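Local coordinates for protein D-glycero-beta-D-manno-heptose-1,7-bisphosphate 7-phosphatase (Mesorhizobium loti, PDB 2O2X) that removes the C-7 phosphate from D-glycero-beta-D-manno-heptose 1,7-bisphosphate, using magnesium, in the route to ADP-L-glycero-beta-D-manno-heptose, at residues 25-30 with 111-116; 42-47 with 56-61; 82-87 with 117-122; 137-142 with 170-175; 158-163 with 179-184. All coordinates share one frame; numbering follows the deposited sequence. Where two conformers were deposited one is given.

Contact 1 (25-30 with 111-116); sequences RVFPPH and FVDMVL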
# COMPACT_ATOMS: atom_id res chain seq x y z
N ARG A 25 -10.71 10.93 8.74
CA ARG A 25 -9.73 11.97 8.98
C ARG A 25 -9.71 12.90 7.78
O ARG A 25 -9.96 12.48 6.67
CB ARG A 25 -8.36 11.39 9.26
CG ARG A 25 -8.29 10.71 10.59
CD ARG A 25 -7.15 9.73 10.69
NE ARG A 25 -7.40 8.48 9.93
CZ ARG A 25 -8.17 7.48 10.32
NH1 ARG A 25 -8.86 7.54 11.46
NH2 ARG A 25 -8.31 6.41 9.54
N VAL A 26 -9.46 14.17 8.03
CA VAL A 26 -9.45 15.16 6.97
C VAL A 26 -8.00 15.48 6.64
O VAL A 26 -7.18 15.70 7.53
CB VAL A 26 -10.26 16.43 7.37
CG1 VAL A 26 -10.01 17.59 6.39
CG2 VAL A 26 -11.75 16.08 7.44
N PHE A 27 -7.70 15.48 5.35
CA PHE A 27 -6.38 15.79 4.89
C PHE A 27 -6.50 16.99 3.98
O PHE A 27 -7.23 16.96 3.00
CB PHE A 27 -5.79 14.59 4.14
CG PHE A 27 -5.56 13.42 5.03
CD1 PHE A 27 -4.48 13.39 5.90
CD2 PHE A 27 -6.46 12.38 5.06
CE1 PHE A 27 -4.30 12.32 6.75
CE2 PHE A 27 -6.29 11.31 5.91
CZ PHE A 27 -5.21 11.28 6.77
N PRO A 28 -5.75 18.06 4.29
CA PRO A 28 -5.67 19.15 3.33
C PRO A 28 -5.01 18.69 2.05
O PRO A 28 -4.32 17.67 2.02
CB PRO A 28 -4.80 20.20 4.05
CG PRO A 28 -4.07 19.45 5.07
CD PRO A 28 -4.90 18.28 5.47
N PRO A 29 -5.18 19.45 0.97
CA PRO A 29 -4.58 19.04 -0.28
C PRO A 29 -3.07 19.21 -0.35
O PRO A 29 -2.49 19.94 0.45
CB PRO A 29 -5.27 19.93 -1.31
CG PRO A 29 -5.59 21.16 -0.55
CD PRO A 29 -5.92 20.72 0.85
N HIS A 30 -2.46 18.50 -1.28
CA HIS A 30 -1.03 18.58 -1.61
C HIS A 30 -0.11 18.05 -0.51
O HIS A 30 1.02 18.52 -0.34
CB HIS A 30 -0.62 20.00 -2.06
CG HIS A 30 0.51 20.01 -3.05
ND1 HIS A 30 0.41 19.45 -4.31
CD2 HIS A 30 1.76 20.53 -2.98
CE1 HIS A 30 1.54 19.61 -4.96
NE2 HIS A 30 2.38 20.27 -4.18
N PHE A 111 -3.92 3.27 12.04
CA PHE A 111 -4.95 3.24 11.02
C PHE A 111 -4.40 3.57 9.64
O PHE A 111 -3.29 4.08 9.48
CB PHE A 111 -6.08 4.21 11.37
CG PHE A 111 -5.61 5.49 11.89
CD1 PHE A 111 -5.18 6.49 11.04
CD2 PHE A 111 -5.54 5.72 13.26
CE1 PHE A 111 -4.71 7.71 11.53
CE2 PHE A 111 -5.08 6.94 13.75
CZ PHE A 111 -4.67 7.93 12.89
N VAL A 112 -5.23 3.28 8.64
CA VAL A 112 -4.96 3.70 7.28
C VAL A 112 -6.12 4.59 6.81
O VAL A 112 -7.16 4.70 7.48
CB VAL A 112 -4.74 2.53 6.33
CG1 VAL A 112 -3.71 1.53 6.90
CG2 VAL A 112 -6.01 1.82 5.98
N ASP A 113 -5.91 5.23 5.66
CA ASP A 113 -6.84 6.26 5.15
C ASP A 113 -7.47 5.94 3.79
O ASP A 113 -8.47 6.53 3.40
CB ASP A 113 -6.09 7.57 5.12
CG ASP A 113 -5.60 7.94 6.50
OD1 ASP A 113 -6.49 8.21 7.36
OD2 ASP A 113 -4.37 7.90 6.74
N MSE A 114 -6.89 4.99 3.07
CA MSE A 114 -7.48 4.57 1.80
C MSE A 114 -6.94 3.18 1.47
O MSE A 114 -5.78 2.86 1.79
CB MSE A 114 -7.15 5.56 0.70
CG MSE A 114 -7.76 5.25 -0.64
SE MSE A 114 -7.57 6.61 -1.99
CE MSE A 114 -8.95 7.80 -1.38
N VAL A 115 -7.79 2.36 0.85
CA VAL A 115 -7.37 1.05 0.31
C VAL A 115 -7.71 0.97 -1.17
O VAL A 115 -8.87 1.20 -1.54
CB VAL A 115 -8.08 -0.11 1.05
CG1 VAL A 115 -7.72 -1.47 0.42
CG2 VAL A 115 -7.74 -0.09 2.54
N LEU A 116 -6.72 0.65 -2.00
CA LEU A 116 -6.93 0.31 -3.41
C LEU A 116 -6.42 -1.10 -3.65
O LEU A 116 -5.38 -1.50 -3.12
CB LEU A 116 -6.27 1.28 -4.37
CG LEU A 116 -6.63 2.76 -4.13
CD1 LEU A 116 -5.63 3.44 -3.23
CD2 LEU A 116 -6.62 3.53 -5.45
O HOH W 1 -9.19 8.71 7.12
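The guanidinium of Arg25 has the ring of Phe111 over one face and two oxygens, Asp113 OD1 and Val112 O, at its edge. The planes of guanidinium and ring differ by 28°, and Arg25 CZ stands 3.8 Å from the centre of the Phe111 ring, off-centre, so this is an offset stack with cation-pi character; Phe111 CD1 sits 3.1 Å above the guanidinium plane. A bend at chi3 (-74°) turns the end of Arg25 across the ring while NE still faces the acid. The salt bridge from Arg25 NE to Asp113 OD1 is 2.7 Å long and nearly straight, at 167°, with OD1 in the guanidinium plane. Arg25 NH2 spends a hydrogen on Val112 O (2.9 Å), approaching from above that carbonyl's plane, and has a weak second bond to OD1. Water 1 links Asp113 OD1 (2.8 Å) to Arg25 N, while Phe27 brings CZ to 3.4 Å from Asp113 CG. With Asp113 OD2 taken by Val75 N, both oxygens of this buried acid are occupied, which probably favours its charged form. Arg21 binds Arg25 O and Asp113 O from the strand 17-21 side, Val112 packs on Val75, Val77 and helix 91-107, and Phe27 touches Pro74. Thus the loop after strand 17-21 is tied to the chain just before strand 114-118, which lies between strands 17-21 and 75-80.

Contact 2 (42-47 with 56-61); sequences INVDTD and VLRPQM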
# COMPACT_ATOMS: atom_id res chain seq x y z
N ILE A 42 2.31 -5.10 5.62
CA ILE A 42 1.47 -4.91 6.78
C ILE A 42 1.14 -6.22 7.46
O ILE A 42 1.19 -6.29 8.69
CB ILE A 42 0.17 -4.17 6.37
CG1 ILE A 42 0.50 -2.79 5.84
CG2 ILE A 42 -0.80 -4.09 7.57
CD1 ILE A 42 -0.72 -2.08 5.25
N ASN A 43 0.79 -7.22 6.68
CA ASN A 43 0.51 -8.55 7.24
C ASN A 43 1.45 -9.57 6.66
O ASN A 43 2.09 -9.35 5.62
CB ASN A 43 -0.96 -8.96 7.04
CG ASN A 43 -1.38 -9.04 5.59
OD1 ASN A 43 -1.83 -8.05 5.03
ND2 ASN A 43 -1.23 -10.20 4.97
N VAL A 44 1.59 -10.68 7.36
CA VAL A 44 2.45 -11.73 6.90
C VAL A 44 1.94 -12.28 5.57
O VAL A 44 0.73 -12.51 5.40
CB VAL A 44 2.54 -12.85 7.96
CG1 VAL A 44 3.36 -14.03 7.43
CG2 VAL A 44 3.14 -12.33 9.25
N ASP A 45 2.84 -12.49 4.63
CA ASP A 45 2.44 -12.90 3.29
C ASP A 45 1.97 -14.35 3.32
O ASP A 45 2.41 -15.15 4.15
CB ASP A 45 3.60 -12.76 2.32
CG ASP A 45 3.16 -12.57 0.87
OD1 ASP A 45 1.95 -12.57 0.56
OD2 ASP A 45 4.04 -12.43 0.00
N THR A 46 1.10 -14.68 2.39
CA THR A 46 0.60 -16.05 2.24
C THR A 46 0.13 -16.23 0.81
O THR A 46 -0.23 -15.27 0.14
CB THR A 46 -0.55 -16.36 3.26
OG1 THR A 46 -0.69 -17.78 3.44
CG2 THR A 46 -1.86 -15.79 2.82
N ASP A 47 0.09 -17.47 0.36
CA ASP A 47 -0.27 -17.75 -1.02
C ASP A 47 -1.71 -17.34 -1.32
O ASP A 47 -1.99 -16.83 -2.40
CB ASP A 47 -0.12 -19.25 -1.34
CG ASP A 47 1.33 -19.70 -1.44
OD1 ASP A 47 2.21 -18.87 -1.69
OD2 ASP A 47 1.57 -20.93 -1.28
N VAL A 56 -2.05 -12.32 10.27
CA VAL A 56 -1.16 -11.90 11.34
C VAL A 56 -0.43 -10.65 10.88
O VAL A 56 0.13 -10.65 9.80
CB VAL A 56 -0.13 -13.00 11.64
CG1 VAL A 56 0.88 -12.57 12.68
CG2 VAL A 56 -0.85 -14.26 12.08
N LEU A 57 -0.41 -9.62 11.72
CA LEU A 57 0.34 -8.41 11.41
C LEU A 57 1.84 -8.64 11.46
O LEU A 57 2.33 -9.48 12.23
CB LEU A 57 -0.02 -7.30 12.36
CG LEU A 57 -1.46 -6.80 12.37
CD1 LEU A 57 -1.58 -5.61 13.25
CD2 LEU A 57 -1.93 -6.47 10.99
N ARG A 58 2.57 -7.90 10.63
CA ARG A 58 4.02 -7.76 10.77
C ARG A 58 4.28 -6.62 11.74
O ARG A 58 4.08 -5.45 11.41
CB ARG A 58 4.69 -7.52 9.42
CG ARG A 58 4.52 -8.66 8.44
CD ARG A 58 5.27 -8.45 7.15
NE ARG A 58 6.73 -8.43 7.33
CZ ARG A 58 7.50 -7.36 7.36
NH1 ARG A 58 7.02 -6.12 7.20
NH2 ARG A 58 8.80 -7.52 7.56
N PRO A 59 4.71 -6.93 12.99
CA PRO A 59 4.81 -5.80 13.94
C PRO A 59 5.84 -4.76 13.54
O PRO A 59 5.71 -3.61 13.93
CB PRO A 59 5.18 -6.48 15.27
CG PRO A 59 4.79 -7.93 15.08
CD PRO A 59 5.03 -8.22 13.63
N GLN A 60 6.81 -5.14 12.74
CA GLN A 60 7.85 -4.17 12.37
C GLN A 60 7.35 -3.06 11.41
O GLN A 60 8.04 -2.07 11.23
CB GLN A 60 9.11 -4.87 11.88
CG GLN A 60 8.96 -5.81 10.74
CD GLN A 60 8.68 -7.27 11.16
OE1 GLN A 60 7.59 -7.60 11.66
NE2 GLN A 60 9.63 -8.15 10.88
N MSE A 61 6.15 -3.22 10.87
CA MSE A 61 5.54 -2.14 10.07
C MSE A 61 4.79 -1.14 10.95
O MSE A 61 4.47 -0.03 10.53
CB MSE A 61 4.61 -2.70 8.98
CG MSE A 61 4.31 -1.73 7.85
SE MSE A 61 5.82 -0.92 6.95
CE MSE A 61 6.93 -2.47 6.77
O HOH W 2 1.65 -4.23 10.58
O HOH W 3 -1.09 -12.88 7.34
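A single backbone bridge, Asn43 to Leu57 with CA atoms 4.2 Å apart, joins two loop segments between strand 34-36 and helix 62-71, in the region that follows the strand leading to the probable nucleophile and forms the flap in HAD phosphatases. Two straight bonds support it: Arg58 N gives its hydrogen to Ile42 O at 2.9 Å (170°), and Val44 N to Val56 O at 2.8 Å (169°). The two bonds flank Asn43 and Leu57 in the pattern of a non-hydrogen-bonded antiparallel pair. Water 2 donates to both Ile42 O and Arg58 O, so Ile42 O takes two hydrogens; water 3 joins Val44 O to Val56 N. Side chains add a thin apolar layer, in which Val44 CG2 meets Val56 CB at 4.1 Å. Arg58 has CG anti to its carbonyl carbon (chi1 -63°), which lays CG 3.7 Å from Val44 N and CD 3.6 Å from Asn43 O; its NH1 reaches Thr41 O and its NE a glycerol, probably from the crystallisation liquor. With an alanine here, the Asn43-Val44 peptide would probably lose this methylene cover and Thr41 O its guanidinium partner. Asn43 ND2 binds Val44 O at 3.1 Å and also Asp39 OD1. As Asp39 is the proton donor and a magnesium ligand by similarity, the bridge probably helps position the active-site acid through Asn43.

Contact 3 (82-87 with 117-122); sequences SGIARG and ACAYHE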
# COMPACT_ATOMS: atom_id res chain seq x y z
N SER A 82 -4.23 -10.88 -7.06
CA SER A 82 -4.38 -11.72 -8.25
C SER A 82 -5.15 -12.99 -7.99
O SER A 82 -5.69 -13.57 -8.93
CB SER A 82 -3.01 -12.09 -8.82
OG SER A 82 -2.34 -13.01 -7.96
N GLY A 83 -5.25 -13.42 -6.74
CA GLY A 83 -5.99 -14.63 -6.42
C GLY A 83 -7.44 -14.52 -6.85
O GLY A 83 -8.08 -15.53 -7.10
N ILE A 84 -7.97 -13.29 -6.94
CA ILE A 84 -9.33 -13.07 -7.38
C ILE A 84 -9.49 -13.44 -8.85
O ILE A 84 -10.39 -14.20 -9.19
CB ILE A 84 -9.81 -11.62 -7.05
CG1 ILE A 84 -9.81 -11.44 -5.53
CG2 ILE A 84 -11.19 -11.35 -7.62
CD1 ILE A 84 -10.08 -10.05 -5.04
N ALA A 85 -8.61 -12.96 -9.72
CA ALA A 85 -8.65 -13.35 -11.13
C ALA A 85 -8.44 -14.84 -11.33
O ALA A 85 -8.95 -15.42 -12.31
CB ALA A 85 -7.62 -12.59 -11.93
N ARG A 86 -7.66 -15.43 -10.44
CA ARG A 86 -7.29 -16.85 -10.54
C ARG A 86 -8.31 -17.79 -9.92
O ARG A 86 -8.16 -19.01 -9.98
CB ARG A 86 -5.93 -17.04 -9.91
CG ARG A 86 -4.89 -16.19 -10.61
CD ARG A 86 -3.61 -16.10 -9.88
NE ARG A 86 -2.70 -17.13 -10.33
CZ ARG A 86 -1.38 -17.01 -10.29
NH1 ARG A 86 -0.81 -15.91 -9.80
NH2 ARG A 86 -0.64 -18.00 -10.74
N GLY A 87 -9.36 -17.24 -9.32
CA GLY A 87 -10.46 -18.07 -8.78
C GLY A 87 -10.20 -18.64 -7.40
O GLY A 87 -10.99 -19.44 -6.86
N ALA A 117 -7.18 -1.87 -4.42
CA ALA A 117 -6.80 -3.22 -4.75
C ALA A 117 -7.14 -3.55 -6.19
O ALA A 117 -8.16 -3.07 -6.74
CB ALA A 117 -7.49 -4.21 -3.83
N CYS A 118 -6.28 -4.33 -6.81
CA CYS A 118 -6.40 -4.72 -8.23
C CYS A 118 -6.36 -6.22 -8.38
O CYS A 118 -5.37 -6.85 -8.01
CB CYS A 118 -5.30 -4.10 -9.05
SG CYS A 118 -5.54 -4.49 -10.83
N ALA A 119 -7.43 -6.80 -8.94
CA ALA A 119 -7.58 -8.26 -9.09
C ALA A 119 -6.98 -8.81 -10.38
O ALA A 119 -6.72 -10.01 -10.46
CB ALA A 119 -9.03 -8.63 -9.03
N TYR A 120 -6.83 -7.97 -11.39
CA TYR A 120 -6.51 -8.44 -12.73
C TYR A 120 -5.15 -9.12 -12.81
O TYR A 120 -4.15 -8.62 -12.26
CB TYR A 120 -6.50 -7.28 -13.71
CG TYR A 120 -7.83 -6.55 -13.84
CD1 TYR A 120 -8.98 -7.22 -14.22
CD2 TYR A 120 -7.91 -5.17 -13.64
CE1 TYR A 120 -10.21 -6.53 -14.37
CE2 TYR A 120 -9.13 -4.48 -13.79
CZ TYR A 120 -10.26 -5.17 -14.16
OH TYR A 120 -11.46 -4.48 -14.29
N HIS A 121 -5.07 -10.26 -13.50
CA HIS A 121 -3.80 -10.95 -13.66
C HIS A 121 -3.80 -11.79 -14.92
O HIS A 121 -4.81 -12.41 -15.24
CB HIS A 121 -3.55 -11.83 -12.43
CG HIS A 121 -2.18 -12.44 -12.35
ND1 HIS A 121 -1.84 -13.63 -12.97
CD2 HIS A 121 -1.07 -12.03 -11.69
CE1 HIS A 121 -0.57 -13.91 -12.71
NE2 HIS A 121 -0.08 -12.96 -11.93
N GLU A 122 -2.63 -11.87 -15.55
CA GLU A 122 -2.45 -12.62 -16.83
C GLU A 122 -2.81 -14.09 -16.75
O GLU A 122 -3.26 -14.67 -17.76
CB GLU A 122 -1.02 -12.47 -17.33
CG GLU A 122 0.05 -13.06 -16.45
CD GLU A 122 0.38 -14.50 -16.77
OE1 GLU A 122 0.01 -15.00 -17.86
OE2 GLU A 122 1.05 -15.13 -15.91
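Arg86 N bonds back to Ser82 O at 3.1 Å, closing the short helical turn that presents Ser82, Ala85 and Arg86 to the segment 117-122. No hydrogen bond crosses the interface, so the two segments are held by packing and a stacked pair. The guanidinium of Arg86 is stacked over the His121 ring, planes 19° apart and centres 4.5 Å apart, with NH1 3.5 Å from His121 CE1 and shifted toward the rim. His121 reaches this position with CG anti to its backbone N (chi1 -171°), while its ND1 accepts the backbone N-H of Ala123, which probably helps to hold the ring's rotation. Obliquely against the same ring, Ser82 CB approaches His121 CD2 at 3.5 Å, and Ser82 OG sits at the edge of the Arg86 guanidinium, in its plane. With an alanine in place of His121, the guanidinium would probably lose the surface it rests on and be freer to swing, and the Ala123 N-H would lose its acceptor. Nearer the backbone, Ala85 CB comes to 3.1 Å from Ala119 O, a tight approach, and Ala119 CB packs at 3.7 Å on Ile84 CB. Gly87 ends the turn in a Schellman motif, its N bonding Ile84 O. Ser82 is a substrate-binding residue by similarity, and His121 lies close to Arg136, a predicted recognition residue. Cys118 pairs its backbone with Thr79 and Gln81 beside it, Trp91 of helix 91-107 covers Ile84 and Ala119, and the contact thus joins the end of strand 114-118 to the turn following strand 75-80.

Contact 4 (137-142 with 170-175); sequences KPNPGM and GKRAGL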
# COMPACT_ATOMS: atom_id res chain seq x y z
N LYS A 137 0.18 -3.22 -10.18
CA LYS A 137 1.62 -2.96 -9.97
C LYS A 137 2.36 -4.06 -10.72
O LYS A 137 1.97 -5.21 -10.63
CB LYS A 137 1.97 -2.97 -8.49
CG LYS A 137 1.23 -1.99 -7.63
CD LYS A 137 1.56 -2.16 -6.13
CE LYS A 137 1.06 -3.47 -5.55
NZ LYS A 137 1.47 -3.67 -4.10
N PRO A 138 3.48 -3.72 -11.41
CA PRO A 138 4.24 -2.47 -11.39
C PRO A 138 3.68 -1.23 -12.10
O PRO A 138 4.27 -0.15 -11.99
CB PRO A 138 5.59 -2.89 -12.00
CG PRO A 138 5.17 -3.91 -13.01
CD PRO A 138 4.12 -4.72 -12.29
N ASN A 139 2.56 -1.34 -12.81
CA ASN A 139 1.94 -0.14 -13.35
C ASN A 139 1.50 0.74 -12.16
O ASN A 139 1.14 0.22 -11.09
CB ASN A 139 0.79 -0.47 -14.29
CG ASN A 139 1.24 -1.25 -15.52
OD1 ASN A 139 2.28 -0.97 -16.10
ND2 ASN A 139 0.46 -2.24 -15.90
N PRO A 140 1.66 2.06 -12.28
CA PRO A 140 1.42 3.00 -11.18
C PRO A 140 -0.02 3.46 -10.96
O PRO A 140 -0.25 4.36 -10.14
CB PRO A 140 2.27 4.20 -11.60
CG PRO A 140 2.17 4.19 -13.08
CD PRO A 140 2.23 2.74 -13.46
N GLY A 141 -0.98 2.83 -11.61
CA GLY A 141 -2.35 3.35 -11.60
C GLY A 141 -2.96 3.58 -10.24
O GLY A 141 -3.66 4.58 -10.03
N MSE A 142 -2.72 2.67 -9.31
CA MSE A 142 -3.36 2.83 -7.99
C MSE A 142 -2.78 4.04 -7.25
O MSE A 142 -3.47 4.71 -6.48
CB MSE A 142 -3.21 1.57 -7.12
CG MSE A 142 -4.11 0.47 -7.55
SE MSE A 142 -4.07 -1.08 -6.37
CE MSE A 142 -2.40 -1.82 -6.87
N GLY A 170 6.16 2.79 -7.63
CA GLY A 170 6.55 4.07 -7.06
C GLY A 170 7.35 4.94 -8.01
O GLY A 170 7.02 6.11 -8.19
N LYS A 171 8.39 4.38 -8.63
CA LYS A 171 9.21 5.13 -9.59
C LYS A 171 8.33 5.65 -10.73
O LYS A 171 8.41 6.80 -11.13
CB LYS A 171 10.32 4.23 -10.13
CG LYS A 171 11.36 4.93 -11.03
CD LYS A 171 12.57 4.03 -11.29
CE LYS A 171 12.17 2.74 -12.05
NZ LYS A 171 13.35 1.98 -12.60
N ARG A 172 7.50 4.79 -11.27
CA ARG A 172 6.67 5.15 -12.41
C ARG A 172 5.60 6.20 -12.09
O ARG A 172 5.14 6.91 -12.99
CB ARG A 172 6.03 3.91 -13.03
CG ARG A 172 7.04 2.91 -13.62
CD ARG A 172 6.37 1.69 -14.23
NE ARG A 172 7.26 0.54 -14.35
CZ ARG A 172 6.88 -0.64 -14.82
NH1 ARG A 172 5.63 -0.83 -15.24
NH2 ARG A 172 7.74 -1.65 -14.89
N ALA A 173 5.20 6.28 -10.81
CA ALA A 173 4.25 7.27 -10.33
C ALA A 173 4.90 8.63 -10.05
O ALA A 173 4.19 9.60 -9.76
CB ALA A 173 3.54 6.74 -9.05
N GLY A 174 6.22 8.70 -10.09
CA GLY A 174 6.93 9.95 -9.86
C GLY A 174 7.52 10.13 -8.47
O GLY A 174 8.04 11.19 -8.14
N LEU A 175 7.45 9.10 -7.64
CA LEU A 175 8.10 9.16 -6.33
C LEU A 175 9.62 9.14 -6.51
O LEU A 175 10.10 8.75 -7.57
CB LEU A 175 7.68 7.98 -5.44
CG LEU A 175 6.30 8.06 -4.78
CD1 LEU A 175 5.15 8.10 -5.78
CD2 LEU A 175 6.15 6.88 -3.82
O HOH W 4 4.22 -3.11 -16.76
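Apolar packing carries most of this surface contact: Pro140 CB lies 3.8 Å from Ala173 CB, and Pro140 CG lies 3.9 Å from Arg172 CB. Arg172 was modelled in two conformers, and what follows of its outer chain holds for one of them. That chain, extended from CG to NE, runs alongside Pro138; Pro138 CB stands 3.6 Å above one face of the guanidinium, and Pro138 O is 3.6 Å from Arg172 CD. In the polar part, water 4 joins Arg172 NH1 (3.1 Å) to Asn139 OD1, which lies at the guanidinium edge. Asn139 ND2 turns elsewhere, to His133 O and Asp132 OD1. Backbone geometry shapes both sides: a cis peptide precedes Pro138, Pro140 is the N-cap of helix 141-150, and a Schellman motif at Gly174 ends helix 164-172, with Leu175 N bonded to Gly170 O at 3.1 Å. Lys137, which stabilises the phosphoryl group by similarity, carries NZ to salt bridges with Asp37 and Asp166, and takes no part in the packing. The start of helix 141-150 is thereby packed against the end of helix 164-172, with Ala173 and Leu175 also touching Leu143.

Contact 5 (158-163 with 179-184); sequences LIVGDK and WLVDGE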
# COMPACT_ATOMS: atom_id res chain seq x y z
N LEU A 158 6.16 8.43 -0.32
CA LEU A 158 7.02 7.28 -0.12
C LEU A 158 6.20 6.02 -0.32
O LEU A 158 4.99 6.04 -0.15
CB LEU A 158 7.52 7.31 1.33
CG LEU A 158 8.18 8.62 1.79
CD1 LEU A 158 8.56 8.48 3.27
CD2 LEU A 158 9.41 8.96 0.97
N ILE A 159 6.88 4.94 -0.69
CA ILE A 159 6.23 3.64 -0.81
C ILE A 159 7.09 2.60 -0.10
O ILE A 159 8.33 2.69 -0.12
CB ILE A 159 5.96 3.21 -2.27
CG1 ILE A 159 5.12 1.91 -2.31
CG2 ILE A 159 7.26 3.13 -3.10
CD1 ILE A 159 4.36 1.68 -3.60
N VAL A 160 6.43 1.64 0.55
CA VAL A 160 7.07 0.51 1.22
C VAL A 160 6.37 -0.76 0.75
O VAL A 160 5.14 -0.84 0.73
CB VAL A 160 6.94 0.64 2.73
CG1 VAL A 160 7.74 -0.48 3.39
CG2 VAL A 160 7.37 2.03 3.19
N GLY A 161 7.14 -1.76 0.35
CA GLY A 161 6.62 -3.07 0.01
C GLY A 161 7.71 -4.11 -0.03
O GLY A 161 8.89 -3.74 0.07
N ASP A 162 7.35 -5.38 -0.22
CA ASP A 162 8.38 -6.43 -0.24
C ASP A 162 8.64 -6.98 -1.62
O ASP A 162 9.41 -7.92 -1.77
CB ASP A 162 8.07 -7.57 0.76
CG ASP A 162 7.07 -8.59 0.25
OD1 ASP A 162 6.12 -8.21 -0.42
OD2 ASP A 162 7.25 -9.78 0.58
N LYS A 163 8.02 -6.38 -2.64
CA LYS A 163 8.22 -6.84 -4.01
C LYS A 163 8.79 -5.74 -4.88
O LYS A 163 8.52 -4.56 -4.69
CB LYS A 163 6.91 -7.41 -4.56
CG LYS A 163 6.62 -8.79 -3.89
CD LYS A 163 5.19 -9.30 -3.98
CE LYS A 163 4.96 -10.48 -2.99
NZ LYS A 163 4.60 -10.08 -1.56
N TRP A 179 11.07 1.97 0.12
CA TRP A 179 11.76 1.04 1.02
C TRP A 179 11.34 -0.36 0.67
O TRP A 179 10.13 -0.67 0.57
CB TRP A 179 11.43 1.38 2.49
CG TRP A 179 12.38 2.35 3.09
CD1 TRP A 179 13.46 2.06 3.88
CD2 TRP A 179 12.41 3.76 2.88
NE1 TRP A 179 14.13 3.20 4.21
CE2 TRP A 179 13.52 4.26 3.60
CE3 TRP A 179 11.60 4.67 2.16
CZ2 TRP A 179 13.85 5.63 3.63
CZ3 TRP A 179 11.94 6.03 2.18
CH2 TRP A 179 13.06 6.48 2.92
N LEU A 180 12.32 -1.21 0.43
CA LEU A 180 12.05 -2.58 0.06
C LEU A 180 12.26 -3.50 1.24
O LEU A 180 13.39 -3.77 1.68
CB LEU A 180 12.91 -2.97 -1.13
CG LEU A 180 12.76 -4.36 -1.73
CD1 LEU A 180 11.37 -4.56 -2.29
CD2 LEU A 180 13.77 -4.55 -2.86
N VAL A 181 11.15 -3.98 1.76
CA VAL A 181 11.17 -4.94 2.88
C VAL A 181 12.03 -6.13 2.52
O VAL A 181 11.79 -6.76 1.50
CB VAL A 181 9.73 -5.40 3.18
CG1 VAL A 181 9.72 -6.57 4.19
CG2 VAL A 181 8.92 -4.23 3.70
N ASP A 182 13.03 -6.41 3.37
CA ASP A 182 13.95 -7.53 3.22
C ASP A 182 14.81 -7.42 1.96
O ASP A 182 15.39 -8.41 1.54
CB ASP A 182 13.21 -8.87 3.27
CG ASP A 182 12.51 -9.11 4.59
OD1 ASP A 182 12.96 -8.59 5.62
OD2 ASP A 182 11.48 -9.83 4.56
N GLY A 183 14.90 -6.24 1.38
CA GLY A 183 15.58 -6.08 0.11
C GLY A 183 16.86 -5.26 0.19
O GLY A 183 17.17 -4.62 1.21
N GLU A 184 17.58 -5.23 -0.94
CA GLU A 184 18.83 -4.50 -1.09
C GLU A 184 18.62 -3.08 -1.61
O GLU A 184 17.66 -2.80 -2.34
CB GLU A 184 19.78 -5.24 -2.06
CG GLU A 184 20.22 -6.58 -1.54
CD GLU A 184 21.25 -7.26 -2.44
OE1 GLU A 184 21.10 -7.19 -3.68
OE2 GLU A 184 22.17 -7.92 -1.90
O HOH W 5 12.05 -8.14 -0.81
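Three backbone bonds join Ile159 and Gly161 to Trp179 and Val181, satisfying donors and acceptors in turn along two parallel strands whose axes approach to 5.0 Å. Trp179 N gives to Ile159 O at 2.8 Å; Gly161 N gives to Trp179 O at 3.2 Å, nearly along the carbonyl axis; and Val181 N gives to Gly161 O at 2.8 Å, tilted from that carbonyl's plane. CA-H groups supplement them, Val160 CA lying 3.3 Å from Trp179 O. On its other edge strand 158-161 is met by the backbone of Phe35 and Asp37, through Leu158 and Val160, while Leu180 pairs with Arg194. Beyond the last strand bond, water 5 donates to both Asp162 O and Val181 O, bridging the two chains as they part. Leu180 O accepts from Gly183 N in a type II turn. The apolar contacts sit beside the bonds: Val160 CG1 touches Val181 CG2 at 3.9 Å, and Leu158 CD2 meets the edge of the Trp179 ring at CZ3. Asp162 keeps CB 3.6 Å from Val181 CB, while chi1 of 82° turns its carboxylate to Lys163. Lys163 NZ forms a 2.7 Å salt bridge to Asp162 OD1, on the syn lone pair, and a second to Asp45 OD2; sharing one ammonium probably eases the crowding of acids. With helix 164-172 connecting the strands, this is a beta-alpha-beta crossover of the HAD Rossmann-like fold, bearing just past the C-terminal end of strand 158-161 Asp162 and Lys163, magnesium-binding by similarity.

Overall arrangement
Contacts 1, 3 and 5 reach one mixed sheet, whose central strands follow the order 114-118, 75-80, 34-36, 158-161, 177-181. Contacts 1 and 3 both use strand 114-118, though their centres are 25 Å apart; contacts 1 and 5 lie on opposite sides of the chain's centre, 21 Å apart. Contact 2 falls within the sequence spanned by contact 1 and precedes contact 3, while contacts 4 and 5 alternate along the chain. Contacts 4 and 5 touch through Leu175 on the start of strand 158-161. Contacts 2 and 5, with centres 13 Å apart, meet at Arg58 on Val181 and around Lys163, bringing loops distant in sequence to the predicted magnesium and phosphate site.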